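Local coordinates for putative lipoprotein (Bacteroides fragilis, PDB 3NQI) that is of unknown function but, as a putative lipoprotein of a gut bacterium, is probably tethered to the cell envelope through a lipid, at residues P101-F107 with L126-R131. Sequence-based numbering, arbitrary orientation. Where two conformers were deposited one is given.
Sequences PVGSLSF and LPVLYR
Gly103 and Ser104 together face Leu129, a classic beta bulge, and both of their amides donate to one oxygen: Leu129 O lies 2.7 Å from Gly103 N and 3.2 Å from Ser104 N. Leu129 N returns a nearly straight bond (167° at the hydrogen) to Ser104 O, 2.9 Å away. Ser104 and Leu129 form the one antiparallel bridge between the segments, a hydrogen-bonded pair. On the buried, apolar side the side chains of Val102 and Val128 cross at about a right angle, CG1 to CG1 3.9 Å, and Leu105 lies alongside Val128, pointing the same way, with Leu105 CD2 4.1 Å from Val128 CG1. The closest apolar approach is beyond it, where Phe107 CE2 presses on Pro127 CB at 3.4 Å.

The partly exposed side is more polar, and a water takes part in it. In the conformer described, Ser104 OG bonds to a lone pair of Ser106 O, and Leu129 CD2 rests against both oxygens. A bend at chi3 (-80°) turns Arg131 back, and its NH2 reaches Pro101 O at 3.2 Å, from above the carbonyl plane; the water also joins that oxygen to Arg131 N. Asn222 and Asn226 hold the same guanidinium.

The end-to-end directions of the two segments differ by 115°, the loop lying across strand 123-132, which pairs on with strand 186-195. Val102 and Leu105 meet strands 165-174 and 214-221, while Phe107 begins strand 107-109, which pairs antiparallel with strand 112-114.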
loop_
_atom_site.group_PDB
_atom_site.type_symbol
_atom_site.label_atom_id
_atom_site.label_comp_id
_atom_site.label_asym_id
_atom_site.label_seq_id
_atom_site.Cartn_x
_atom_site.Cartn_y
_atom_site.Cartn_z
ATOM N N PRO A 101 4.091 -6.789 -14.420
ATOM C CA PRO A 101 4.145 -7.631 -13.277
ATOM C C PRO A 101 4.977 -6.998 -12.146
ATOM O O PRO A 101 6.033 -6.386 -12.422
ATOM C CB PRO A 101 4.887 -8.847 -13.810
ATOM C CG PRO A 101 5.870 -8.270 -14.802
ATOM C CD PRO A 101 5.210 -7.073 -15.362
ATOM N N VAL A 102 4.550 -7.231 -10.896
ATOM C CA VAL A 102 5.383 -6.937 -9.736
ATOM C C VAL A 102 6.429 -8.025 -9.611
ATOM O O VAL A 102 6.325 -9.119 -10.217
ATOM C CB VAL A 102 4.539 -6.805 -8.407
ATOM C CG1 VAL A 102 3.444 -5.723 -8.564
ATOM C CG2 VAL A 102 3.917 -8.133 -8.025
ATOM N N GLY A 103 7.455 -7.720 -8.827
ATOM C CA GLY A 103 8.442 -8.691 -8.456
ATOM C C GLY A 103 7.860 -9.553 -7.369
ATOM O O GLY A 103 7.953 -10.767 -7.433
ATOM N N SER A 104 7.320 -8.902 -6.325
ATOM C CA SER A 104 6.627 -9.587 -5.230
ATOM C C SER A 104 5.922 -8.548 -4.373
ATOM O O SER A 104 6.146 -7.349 -4.527
ATOM C CB SER A 104 7.583 -10.407 -4.371
ATOM O OG SER A 104 8.657 -9.623 -3.897
ATOM N N LEU A 105 5.011 -9.008 -3.510
ATOM C CA LEU A 105 4.369 -8.126 -2.528
ATOM C C LEU A 105 4.994 -8.454 -1.173
ATOM O O LEU A 105 4.332 -8.575 -0.148
ATOM C CB LEU A 105 2.860 -8.292 -2.448
ATOM C CG LEU A 105 2.116 -8.058 -3.741
ATOM C CD1 LEU A 105 0.557 -8.131 -3.504
ATOM C CD2 LEU A 105 2.561 -6.712 -4.321
ATOM N N SER A 106 6.306 -8.523 -1.186
ATOM C CA SER A 106 7.072 -8.763 0.014
ATOM C C SER A 106 8.518 -8.279 -0.142
ATOM O O SER A 106 9.087 -8.299 -1.247
ATOM C CB SER A 106 7.039 -10.246 0.351
ATOM O OG SER A 106 7.872 -10.531 1.463
ATOM N N PHE A 107 9.100 -7.826 0.959
ATOM C CA PHE A 107 10.528 -7.462 1.004
ATOM C C PHE A 107 10.946 -7.443 2.456
ATOM O O PHE A 107 10.132 -7.754 3.342
ATOM C CB PHE A 107 10.852 -6.166 0.258
ATOM C CG PHE A 107 10.023 -4.947 0.666
ATOM C CD1 PHE A 107 10.265 -4.267 1.863
ATOM C CD2 PHE A 107 9.047 -4.465 -0.165
ATOM C CE1 PHE A 107 9.540 -3.156 2.238
ATOM C CE2 PHE A 107 8.320 -3.308 0.169
ATOM C CZ PHE A 107 8.540 -2.651 1.367
ATOM N N LEU A 126 0.151 -2.900 1.373
ATOM C CA LEU A 126 0.941 -3.775 0.477
ATOM C C LEU A 126 2.395 -3.344 0.399
ATOM O O LEU A 126 2.686 -2.253 -0.000
ATOM C CB LEU A 126 0.317 -3.832 -0.922
ATOM C CG LEU A 126 -0.890 -4.738 -1.187
ATOM C CD1 LEU A 126 -1.920 -4.614 -0.167
ATOM C CD2 LEU A 126 -1.419 -4.434 -2.681
ATOM N N PRO A 127 3.348 -4.214 0.825
ATOM C CA PRO A 127 4.733 -3.959 0.420
ATOM C C PRO A 127 4.901 -4.318 -1.044
ATOM O O PRO A 127 4.503 -5.429 -1.401
ATOM C CB PRO A 127 5.535 -4.916 1.291
ATOM C CG PRO A 127 4.551 -5.650 2.119
ATOM C CD PRO A 127 3.226 -5.524 1.499
ATOM N N VAL A 128 5.325 -3.401 -1.937
ATOM C CA VAL A 128 5.533 -3.757 -3.306
ATOM C C VAL A 128 7.054 -3.743 -3.667
ATOM O O VAL A 128 7.763 -2.776 -3.365
ATOM C CB VAL A 128 4.708 -2.861 -4.293
ATOM C CG1 VAL A 128 4.729 -3.546 -5.637
ATOM C CG2 VAL A 128 3.294 -2.719 -3.795
ATOM N N LEU A 129 7.545 -4.854 -4.223
ATOM C CA LEU A 129 8.901 -4.969 -4.841
ATOM C C LEU A 129 8.666 -4.972 -6.366
ATOM O O LEU A 129 7.954 -5.818 -6.922
ATOM C CB LEU A 129 9.652 -6.192 -4.333
ATOM C CG LEU A 129 11.185 -6.345 -4.409
ATOM C CD1 LEU A 129 11.912 -5.234 -3.676
ATOM C CD2 LEU A 129 11.573 -7.693 -3.823
ATOM N N TYR A 130 9.207 -3.961 -7.028
ATOM C CA TYR A 130 8.943 -3.776 -8.431
ATOM C C TYR A 130 10.118 -3.159 -9.206
ATOM O O TYR A 130 11.139 -2.837 -8.634
ATOM C CB TYR A 130 7.674 -2.984 -8.579
ATOM C CG TYR A 130 7.668 -1.567 -8.062
ATOM C CD1 TYR A 130 7.578 -1.289 -6.713
ATOM C CD2 TYR A 130 7.706 -0.487 -8.938
ATOM C CE1 TYR A 130 7.611 0.039 -6.215
ATOM C CE2 TYR A 130 7.696 0.841 -8.460
ATOM C CZ TYR A 130 7.625 1.094 -7.110
ATOM O OH TYR A 130 7.615 2.369 -6.659
ATOM N N ARG A 131 9.976 -3.020 -10.516
ATOM C CA ARG A 131 11.091 -2.596 -11.360
ATOM C C ARG A 131 10.820 -1.239 -11.960
ATOM O O ARG A 131 9.764 -1.030 -12.539
ATOM C CB ARG A 131 11.301 -3.612 -12.496
ATOM C CG ARG A 131 11.931 -4.943 -12.042
ATOM C CD ARG A 131 11.749 -6.067 -13.080
ATOM N NE ARG A 131 10.414 -6.588 -12.923
ATOM C CZ ARG A 131 10.090 -7.755 -12.378
ATOM N NH1 ARG A 131 11.023 -8.632 -12.001
ATOM N NH2 ARG A 131 8.793 -8.034 -12.234
HETATM O O HOH W 1 7.824 -4.402 -11.744
#